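Local coordinates for 2S Albumin protein (Dolichos, PDB 6IX1) that folds as a four-bladed hemopexin-type beta-propeller and probably serves in seed storage, perhaps with a ligand-binding role as in related seed albumins, at residues I62-D67 / D116-A121; F122-G127 / I194-G199; G170-F175 / L185-Q190. All coordinates share one frame; numbering follows the deposited sequence.

How the interactions relate
From the N terminus, interaction 1 closes first: 62-67 meets 116-121 after a loop of 48 residues holding most of one propeller blade, and so joins the first strands of two successive blades. Interaction 2 opens directly afterwards, on the same strand 120-123, and closes 66 residues later at 194-199, tying the third blade to the fourth. Interaction 3 is nested inside that loop; it pairs strands 173-176 and 182-187 within the fourth blade. The centres of interactions 1 and 3 are about 11 Å apart, and S174 OG is probably hydrogen-bonded to both S120 OG and A121 O. F122 of interaction 2 packs against L185 of interaction 3.

Interaction 1 of 3, residues I62-D67 / D116-A121; sequences IDCSFD and DGIDSA
I118 reaches C64 with its CG2, 3.7 Å from C64 SG, while the I118 carbonyl O stands 3.3 Å from C64 CB. The CB of C64 already points toward 116-121, and with SG anti to the backbone N (chi1 -174°) the sulfur comes to lie against S120. Polar contact at I118 runs through two waters. One accepts from I118 N and is bonded to D63 OD1, and the other links I118 O to D63 O, 2.8 Å from each. The second carboxylate oxygen, D63 OD2, accepts from G78 N. At D119 the two backbones bring acceptors together, D119 O lying 3.4 Å from D63 O with no bond between them; the side-chain OD2 of D119 accepts from G135 N. D119 and S120 both face F133, a classic beta bulge at the entry to strand 120-123. This is where the first strands of two adjacent blades of the hemopexin propeller lie alongside, near the middle of the molecule. S120 offers backbone to the sulfur, its C atom 3.5 Å from C64 SG, and its OG bonds S174 OG on the next blade. A121 directs its methyl across: CB is 3.6 Å from F66 CD2 and 4.0 Å from C64 SG. The F66 ring also packs against V130 and L132.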
loop_
_atom_site.group_PDB
_atom_site.type_symbol
_atom_site.label_atom_id
_atom_site.label_comp_id
_atom_site.label_asym_id
_atom_site.label_seq_id
_atom_site.Cartn_x
_atom_site.Cartn_y
_atom_site.Cartn_z
ATOM N N ILE A 62 -0.043 -2.638 -10.784
ATOM C CA ILE A 62 -0.199 -3.032 -9.378
ATOM C C ILE A 62 -1.266 -2.141 -8.728
ATOM O O ILE A 62 -1.148 -0.929 -8.744
ATOM C CB ILE A 62 1.154 -2.942 -8.665
ATOM C CG1 ILE A 62 2.130 -3.956 -9.224
ATOM C CG2 ILE A 62 1.001 -3.056 -7.162
ATOM C CD1 ILE A 62 3.567 -3.790 -8.767
ATOM N N ASP A 63 -2.313 -2.818 -8.212
ATOM C CA ASP A 63 -3.471 -2.104 -7.631
ATOM C C ASP A 63 -3.556 -2.241 -6.121
ATOM O O ASP A 63 -4.472 -1.678 -5.496
ATOM C CB ASP A 63 -4.813 -2.448 -8.281
ATOM C CG ASP A 63 -5.205 -3.902 -8.167
ATOM O OD1 ASP A 63 -4.650 -4.561 -7.255
ATOM O OD2 ASP A 63 -6.193 -4.261 -8.820
ATOM N N CYS A 64 -2.588 -2.905 -5.508
ATOM C CA CYS A 64 -2.436 -3.012 -4.051
ATOM C C CYS A 64 -1.063 -3.609 -3.773
ATOM O O CYS A 64 -0.553 -4.348 -4.608
ATOM C CB CYS A 64 -3.575 -3.848 -3.443
ATOM S SG CYS A 64 -3.578 -3.897 -1.628
ATOM N N SER A 65 -0.499 -3.227 -2.656
ATOM C CA SER A 65 0.817 -3.759 -2.272
ATOM C C SER A 65 1.035 -3.575 -0.801
ATOM O O SER A 65 0.436 -2.672 -0.260
ATOM C CB SER A 65 1.932 -3.082 -3.012
ATOM O OG SER A 65 1.892 -1.654 -2.931
ATOM N N PHE A 66 1.939 -4.374 -0.226
ATOM C CA PHE A 66 2.455 -4.112 1.114
ATOM C C PHE A 66 3.822 -4.737 1.284
ATOM O O PHE A 66 4.045 -5.840 0.864
ATOM C CB PHE A 66 1.486 -4.546 2.214
ATOM C CG PHE A 66 1.028 -5.973 2.186
ATOM C CD1 PHE A 66 1.793 -6.941 2.852
ATOM C CD2 PHE A 66 -0.114 -6.376 1.530
ATOM C CE1 PHE A 66 1.378 -8.260 2.903
ATOM C CE2 PHE A 66 -0.508 -7.726 1.552
ATOM C CZ PHE A 66 0.185 -8.638 2.288
ATOM N N ASP A 67 4.613 -4.015 2.034
ATOM C CA ASP A 67 5.922 -4.550 2.452
ATOM C C ASP A 67 5.711 -5.556 3.609
ATOM O O ASP A 67 4.786 -5.384 4.430
ATOM C CB ASP A 67 6.869 -3.437 2.882
ATOM C CG ASP A 67 6.214 -2.396 3.802
ATOM O OD1 ASP A 67 5.240 -1.672 3.308
ATOM O OD2 ASP A 67 6.577 -2.298 5.003
ATOM N N ASP A 116 -11.521 -11.346 -4.508
ATOM C CA ASP A 116 -11.526 -10.840 -5.899
ATOM C C ASP A 116 -10.639 -9.609 -6.067
ATOM O O ASP A 116 -10.527 -9.112 -7.178
ATOM C CB ASP A 116 -12.953 -10.487 -6.356
ATOM C CG ASP A 116 -13.919 -11.646 -6.370
ATOM O OD1 ASP A 116 -13.474 -12.675 -6.794
ATOM O OD2 ASP A 116 -15.091 -11.443 -5.996
ATOM N N GLY A 117 -10.054 -9.126 -4.983
ATOM C CA GLY A 117 -9.213 -7.921 -5.023
ATOM C C GLY A 117 -9.131 -7.318 -3.669
ATOM O O GLY A 117 -10.043 -7.398 -2.888
ATOM N N ILE A 118 -8.034 -6.598 -3.463
ATOM C CA ILE A 118 -7.824 -5.786 -2.256
ATOM C C ILE A 118 -7.642 -4.345 -2.691
ATOM O O ILE A 118 -6.854 -4.124 -3.646
ATOM C CB ILE A 118 -6.660 -6.381 -1.409
ATOM C CG1 ILE A 118 -6.853 -7.898 -1.193
ATOM C CG2 ILE A 118 -6.529 -5.610 -0.106
ATOM C CD1 ILE A 118 -5.873 -8.527 -0.329
ATOM N N ASP A 119 -8.256 -3.395 -1.982
ATOM C CA ASP A 119 -8.049 -1.996 -2.401
ATOM C C ASP A 119 -6.713 -1.473 -1.904
ATOM O O ASP A 119 -6.068 -0.732 -2.681
ATOM C CB ASP A 119 -9.146 -1.110 -1.817
ATOM C CG ASP A 119 -10.548 -1.298 -2.398
ATOM O OD1 ASP A 119 -10.651 -1.912 -3.502
ATOM O OD2 ASP A 119 -11.516 -0.906 -1.745
ATOM N N SER A 120 -6.362 -1.756 -0.680
ATOM C CA SER A 120 -5.192 -1.111 -0.100
ATOM C C SER A 120 -4.699 -1.929 1.069
ATOM O O SER A 120 -5.489 -2.767 1.577
ATOM C CB SER A 120 -5.491 0.304 0.381
ATOM O OG SER A 120 -4.353 1.086 0.517
ATOM N N ALA A 121 -3.480 -1.678 1.514
ATOM C CA ALA A 121 -2.915 -2.395 2.618
ATOM C C ALA A 121 -1.767 -1.639 3.224
ATOM O O ALA A 121 -1.114 -0.884 2.465
ATOM C CB ALA A 121 -2.424 -3.709 2.167
HETATM O O HOH W 1 -6.354 -6.428 -6.007
HETATM O O HOH W 2 -7.104 -2.447 -5.907
#

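Interaction 2 of 3, residues F122-G127 / I194-G199; sequences FRSTKG and IKFTPG. With SO4 (sulfate ion), chain E.
F122 and F196 form a T-shaped stack: the edge of F122 meets the face of F196, with centroids 5.1 Å apart and planes at 69°. F122 CE1 is the atom that lands over the centre of the F196 ring, 3.7 Å from F196 CE1. The edge of F196 turns to the loop that follows strand 120-123, where T125 N lies in the ring plane, 3.7 Å from F196 CZ. Farther along, P198 is fitted against three side chains. Its CG lies 3.4 Å from S124 OG and 3.6 Å from T125 OG1, and its CB is 3.6 Å from K126 CB. The loop is shaped from within: S124 OG, anti to N (chi1 -178°), accepts a nearly straight bond from K126 N (169°), an ST turn. R123 NH1 donates to G127 O at 2.8 Å, which ties R123, at the end of the strand, to G127. Beyond P198, G199 N donates to O3 of a sulfate at 2.9 Å; the ion, probably from the crystallisation liquor, is also bonded by Y131 OH, Y138 OH and R140 NE. Behind the stack, F122 rests on A183 and L185 of strand 182-187 and meets the ring of Y131 from strand 129-134, so the contact bridges the third and fourth propeller blades.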
loop_
_atom_site.group_PDB
_atom_site.type_symbol
_atom_site.label_atom_id
_atom_site.label_comp_id
_atom_site.label_asym_id
_atom_site.label_seq_id
_atom_site.Cartn_x
_atom_site.Cartn_y
_atom_site.Cartn_z
ATOM N N PHE A 122 -1.419 -1.871 4.473
ATOM C CA PHE A 122 -0.180 -1.279 4.989
ATOM C C PHE A 122 0.308 -2.117 6.122
ATOM O O PHE A 122 -0.511 -2.810 6.763
ATOM C CB PHE A 122 -0.289 0.189 5.387
ATOM C CG PHE A 122 -1.134 0.559 6.570
ATOM C CD1 PHE A 122 -0.652 0.530 7.833
ATOM C CD2 PHE A 122 -2.457 0.944 6.407
ATOM C CE1 PHE A 122 -1.433 0.937 8.883
ATOM C CE2 PHE A 122 -3.246 1.404 7.427
ATOM C CZ PHE A 122 -2.721 1.325 8.680
ATOM N N ARG A 123 1.593 -2.086 6.378
ATOM C CA ARG A 123 2.240 -2.878 7.417
ATOM C C ARG A 123 2.021 -2.309 8.800
ATOM O O ARG A 123 2.252 -1.124 9.051
ATOM C CB ARG A 123 3.720 -2.913 7.055
ATOM C CG ARG A 123 4.620 -3.756 7.970
ATOM C CD ARG A 123 4.355 -5.213 7.889
ATOM N NE ARG A 123 5.388 -5.989 8.499
ATOM C CZ ARG A 123 5.477 -6.359 9.792
ATOM N NH1 ARG A 123 4.457 -6.120 10.613
ATOM N NH2 ARG A 123 6.466 -7.073 10.254
ATOM N N SER A 124 1.544 -3.160 9.695
ATOM C CA SER A 124 1.281 -2.750 11.070
ATOM C C SER A 124 2.580 -2.743 11.854
ATOM O O SER A 124 3.582 -3.421 11.538
ATOM C CB SER A 124 0.270 -3.690 11.702
ATOM O OG SER A 124 -0.056 -3.319 13.033
ATOM N N THR A 125 2.616 -2.087 12.990
ATOM C CA THR A 125 3.636 -2.292 13.981
ATOM C C THR A 125 3.350 -3.550 14.825
ATOM O O THR A 125 4.253 -3.906 15.541
ATOM C CB THR A 125 3.677 -1.091 14.927
ATOM O OG1 THR A 125 2.372 -0.907 15.460
ATOM C CG2 THR A 125 4.144 0.204 14.267
ATOM N N LYS A 126 2.146 -4.108 14.788
ATOM C CA LYS A 126 1.796 -5.285 15.656
ATOM C C LYS A 126 2.298 -6.574 14.938
ATOM O O LYS A 126 1.683 -7.013 13.950
ATOM C CB LYS A 126 0.292 -5.336 15.945
ATOM C CG LYS A 126 -0.134 -6.388 16.975
ATOM C CD LYS A 126 -1.482 -6.212 17.594
ATOM C CE LYS A 126 -2.667 -6.324 16.601
ATOM N NZ LYS A 126 -4.043 -6.236 17.220
ATOM N N GLY A 127 3.299 -7.222 15.506
ATOM C CA GLY A 127 3.823 -8.483 15.024
ATOM C C GLY A 127 4.119 -8.420 13.542
ATOM O O GLY A 127 4.810 -7.486 13.044
ATOM N N ILE A 194 -1.847 9.354 9.528
ATOM C CA ILE A 194 -2.385 8.927 10.830
ATOM C C ILE A 194 -1.235 8.383 11.671
ATOM O O ILE A 194 -0.270 7.889 11.188
ATOM C CB ILE A 194 -3.518 7.884 10.656
ATOM C CG1 ILE A 194 -2.986 6.563 10.118
ATOM C CG2 ILE A 194 -4.655 8.474 9.848
ATOM C CD1 ILE A 194 -4.060 5.457 10.222
ATOM N N LYS A 195 -1.482 8.394 12.972
ATOM C CA LYS A 195 -0.749 7.627 13.983
ATOM C C LYS A 195 -1.728 6.517 14.388
ATOM O O LYS A 195 -2.757 6.810 14.918
ATOM C CB LYS A 195 -0.362 8.474 15.184
ATOM C CG LYS A 195 0.476 7.826 16.232
ATOM C CD LYS A 195 0.869 8.825 17.309
ATOM C CE LYS A 195 1.871 8.210 18.265
ATOM N NZ LYS A 195 1.954 8.877 19.580
ATOM N N PHE A 196 -1.379 5.283 14.107
ATOM C CA PHE A 196 -2.286 4.164 14.346
ATOM C C PHE A 196 -1.855 3.393 15.563
ATOM O O PHE A 196 -0.672 3.334 15.888
ATOM C CB PHE A 196 -2.490 3.276 13.116
ATOM C CG PHE A 196 -1.298 2.475 12.665
ATOM C CD1 PHE A 196 -0.292 3.040 11.871
ATOM C CD2 PHE A 196 -1.101 1.198 13.083
ATOM C CE1 PHE A 196 0.846 2.322 11.503
ATOM C CE2 PHE A 196 -0.011 0.481 12.687
ATOM C CZ PHE A 196 0.999 1.044 11.945
ATOM N N THR A 197 -2.855 2.753 16.182
ATOM C CA THR A 197 -2.711 2.079 17.487
ATOM C C THR A 197 -3.312 0.679 17.401
ATOM O O THR A 197 -4.509 0.471 17.685
ATOM C CB THR A 197 -3.341 2.883 18.612
ATOM O OG1 THR A 197 -4.739 3.049 18.380
ATOM C CG2 THR A 197 -2.668 4.215 18.801
ATOM N N PRO A 198 -2.520 -0.368 17.065
ATOM C CA PRO A 198 -3.101 -1.702 16.923
ATOM C C PRO A 198 -3.744 -2.157 18.242
ATOM O O PRO A 198 -3.191 -2.003 19.319
ATOM C CB PRO A 198 -1.944 -2.572 16.508
ATOM C CG PRO A 198 -1.122 -1.573 15.747
ATOM C CD PRO A 198 -1.127 -0.321 16.601
ATOM N N GLY A 199 -4.952 -2.689 18.137
ATOM C CA GLY A 199 -5.739 -3.206 19.252
ATOM C C GLY A 199 -6.474 -2.143 20.038
ATOM O O GLY A 199 -7.128 -2.520 21.002
HETATM S S SO4 E . -6.610 -2.706 14.846
HETATM O O1 SO4 E . -5.342 -3.537 14.874
HETATM O O2 SO4 E . -5.934 -1.448 14.521
HETATM O O3 SO4 E . -7.043 -2.809 16.143
HETATM O O4 SO4 E . -7.430 -3.300 13.863
#

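Interaction 3 of 3, residues G170-F175 / L185-Q190; sequences GIDASF and LFKGAQ
D172 OD2 accepts from G188 N over 2.8 Å in a fairly straight bond (167°), met on the anti side of the carboxylate and 24° out of its plane. A second polar link comes from K187, whose NZ donates to G170 O at 2.9 Å from above the carbonyl plane rather than along a lone pair. Bends at chi2 (69°) and chi4 fold the K187 chain back to that carbonyl, and NZ also bonds S169 OG. A methionine in its place would probably leave the buried G170 O and S169 OG without this charged donor. Backbone bonds continue the contact: F186 O takes both D172 N (2.8 Å) and A173 N (3.2 Å), and F186 N donates to A173 O. With D172 and A173 both facing F186, this is a classic beta bulge at the start of the antiparallel hairpin made by strands 173-176 and 182-187, the first two strands of a hemopexin propeller blade. A type II' turn from K187 to Q190 then leads into the third strand, with G188 in its second position. S174 and L185 share one face, where S174 CB lies 3.9 Å from L185 CD2, and I171 CD1 meets L185 CD1 at 4.0 Å; I171, S174 and L185 also pack on strand 120-123. On the opposite face, F186 lies beside A173 and its ring meets F175 edge against edge, CE1 to CE1 at 4.0 Å, while the F175 ring stacks on Y184.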
loop_
_atom_site.group_PDB
_atom_site.type_symbol
_atom_site.label_atom_id
_atom_site.label_comp_id
_atom_site.label_asym_id
_atom_site.label_seq_id
_atom_site.Cartn_x
_atom_site.Cartn_y
_atom_site.Cartn_z
ATOM N N GLY A 170 -13.606 3.750 2.316
ATOM C CA GLY A 170 -12.566 3.024 1.558
ATOM C C GLY A 170 -11.329 3.853 1.333
ATOM O O GLY A 170 -11.337 5.073 1.523
ATOM N N ILE A 171 -10.278 3.101 1.063
ATOM C CA ILE A 171 -8.890 3.616 0.892
ATOM C C ILE A 171 -8.392 3.087 -0.456
ATOM O O ILE A 171 -8.555 1.915 -0.736
ATOM C CB ILE A 171 -8.022 3.172 2.096
ATOM C CG1 ILE A 171 -8.646 3.678 3.405
ATOM C CG2 ILE A 171 -6.595 3.602 1.925
ATOM C CD1 ILE A 171 -8.004 3.211 4.665
ATOM N N ASP A 172 -7.792 3.966 -1.298
ATOM C CA ASP A 172 -7.212 3.577 -2.596
ATOM C C ASP A 172 -5.767 3.084 -2.468
ATOM O O ASP A 172 -5.340 2.289 -3.296
ATOM C CB ASP A 172 -7.269 4.720 -3.592
ATOM C CG ASP A 172 -8.683 5.000 -4.072
ATOM O OD1 ASP A 172 -9.539 4.098 -4.043
ATOM O OD2 ASP A 172 -8.924 6.160 -4.429
ATOM N N ALA A 173 -4.989 3.634 -1.518
ATOM C CA ALA A 173 -3.583 3.221 -1.392
ATOM C C ALA A 173 -3.121 3.613 0.001
ATOM O O ALA A 173 -3.730 4.528 0.617
ATOM C CB ALA A 173 -2.687 3.878 -2.455
ATOM N N SER A 174 -2.060 3.007 0.485
ATOM C CA SER A 174 -1.562 3.337 1.826
ATOM C C SER A 174 -0.164 2.758 1.955
ATOM O O SER A 174 0.126 1.779 1.331
ATOM C CB SER A 174 -2.497 2.750 2.922
ATOM O OG SER A 174 -2.754 1.336 2.714
ATOM N N PHE A 175 0.570 3.344 2.861
ATOM C CA PHE A 175 1.813 2.684 3.297
ATOM C C PHE A 175 2.162 3.103 4.721
ATOM O O PHE A 175 1.828 4.196 5.187
ATOM C CB PHE A 175 2.980 2.996 2.326
ATOM C CG PHE A 175 3.537 4.377 2.376
ATOM C CD1 PHE A 175 2.895 5.407 1.726
ATOM C CD2 PHE A 175 4.730 4.630 3.037
ATOM C CE1 PHE A 175 3.436 6.696 1.747
ATOM C CE2 PHE A 175 5.240 5.925 3.084
ATOM C CZ PHE A 175 4.596 6.947 2.477
ATOM N N LEU A 185 -2.628 7.380 4.207
ATOM C CA LEU A 185 -3.830 6.788 3.548
ATOM C C LEU A 185 -4.162 7.758 2.387
ATOM O O LEU A 185 -4.179 8.969 2.549
ATOM C CB LEU A 185 -5.034 6.739 4.509
ATOM C CG LEU A 185 -4.762 6.128 5.881
ATOM C CD1 LEU A 185 -6.081 6.143 6.645
ATOM C CD2 LEU A 185 -4.283 4.677 5.746
ATOM N N PHE A 186 -4.426 7.157 1.253
ATOM C CA PHE A 186 -4.739 7.915 0.035
ATOM C C PHE A 186 -6.123 7.488 -0.487
ATOM O O PHE A 186 -6.457 6.331 -0.484
ATOM C CB PHE A 186 -3.721 7.592 -1.070
ATOM C CG PHE A 186 -2.307 7.952 -0.722
ATOM C CD1 PHE A 186 -1.488 7.120 -0.042
ATOM C CD2 PHE A 186 -1.821 9.185 -1.010
ATOM C CE1 PHE A 186 -0.203 7.520 0.318
ATOM C CE2 PHE A 186 -0.579 9.675 -0.655
ATOM C CZ PHE A 186 0.245 8.799 0.009
ATOM N N LYS A 187 -6.873 8.449 -0.959
ATOM C CA LYS A 187 -8.220 8.206 -1.508
ATOM C C LYS A 187 -8.451 9.278 -2.578
ATOM O O LYS A 187 -8.496 10.485 -2.246
ATOM C CB LYS A 187 -9.299 8.262 -0.427
ATOM C CG LYS A 187 -10.761 8.190 -0.858
ATOM C CD LYS A 187 -11.049 6.883 -1.367
ATOM C CE LYS A 187 -12.545 6.501 -1.299
ATOM N NZ LYS A 187 -13.338 6.445 0.003
ATOM N N GLY A 188 -8.521 8.823 -3.816
ATOM C CA GLY A 188 -8.563 9.730 -4.955
ATOM C C GLY A 188 -7.462 10.754 -4.908
ATOM O O GLY A 188 -6.300 10.356 -4.729
ATOM N N ALA A 189 -7.867 12.009 -4.920
ATOM C CA ALA A 189 -6.942 13.165 -4.977
ATOM C C ALA A 189 -6.324 13.528 -3.616
ATOM O O ALA A 189 -5.415 14.388 -3.572
ATOM C CB ALA A 189 -7.752 14.334 -5.499
ATOM N N GLN A 190 -6.768 12.891 -2.547
ATOM C CA GLN A 190 -6.526 13.358 -1.157
ATOM C C GLN A 190 -5.749 12.284 -0.386
ATOM O O GLN A 190 -5.702 11.095 -0.736
ATOM C CB GLN A 190 -7.844 13.565 -0.386
ATOM C CG GLN A 190 -8.748 14.699 -0.765
ATOM C CD GLN A 190 -10.025 14.599 0.029
ATOM O OE1 GLN A 190 -10.620 13.501 0.237
ATOM N NE2 GLN A 190 -10.440 15.770 0.415
#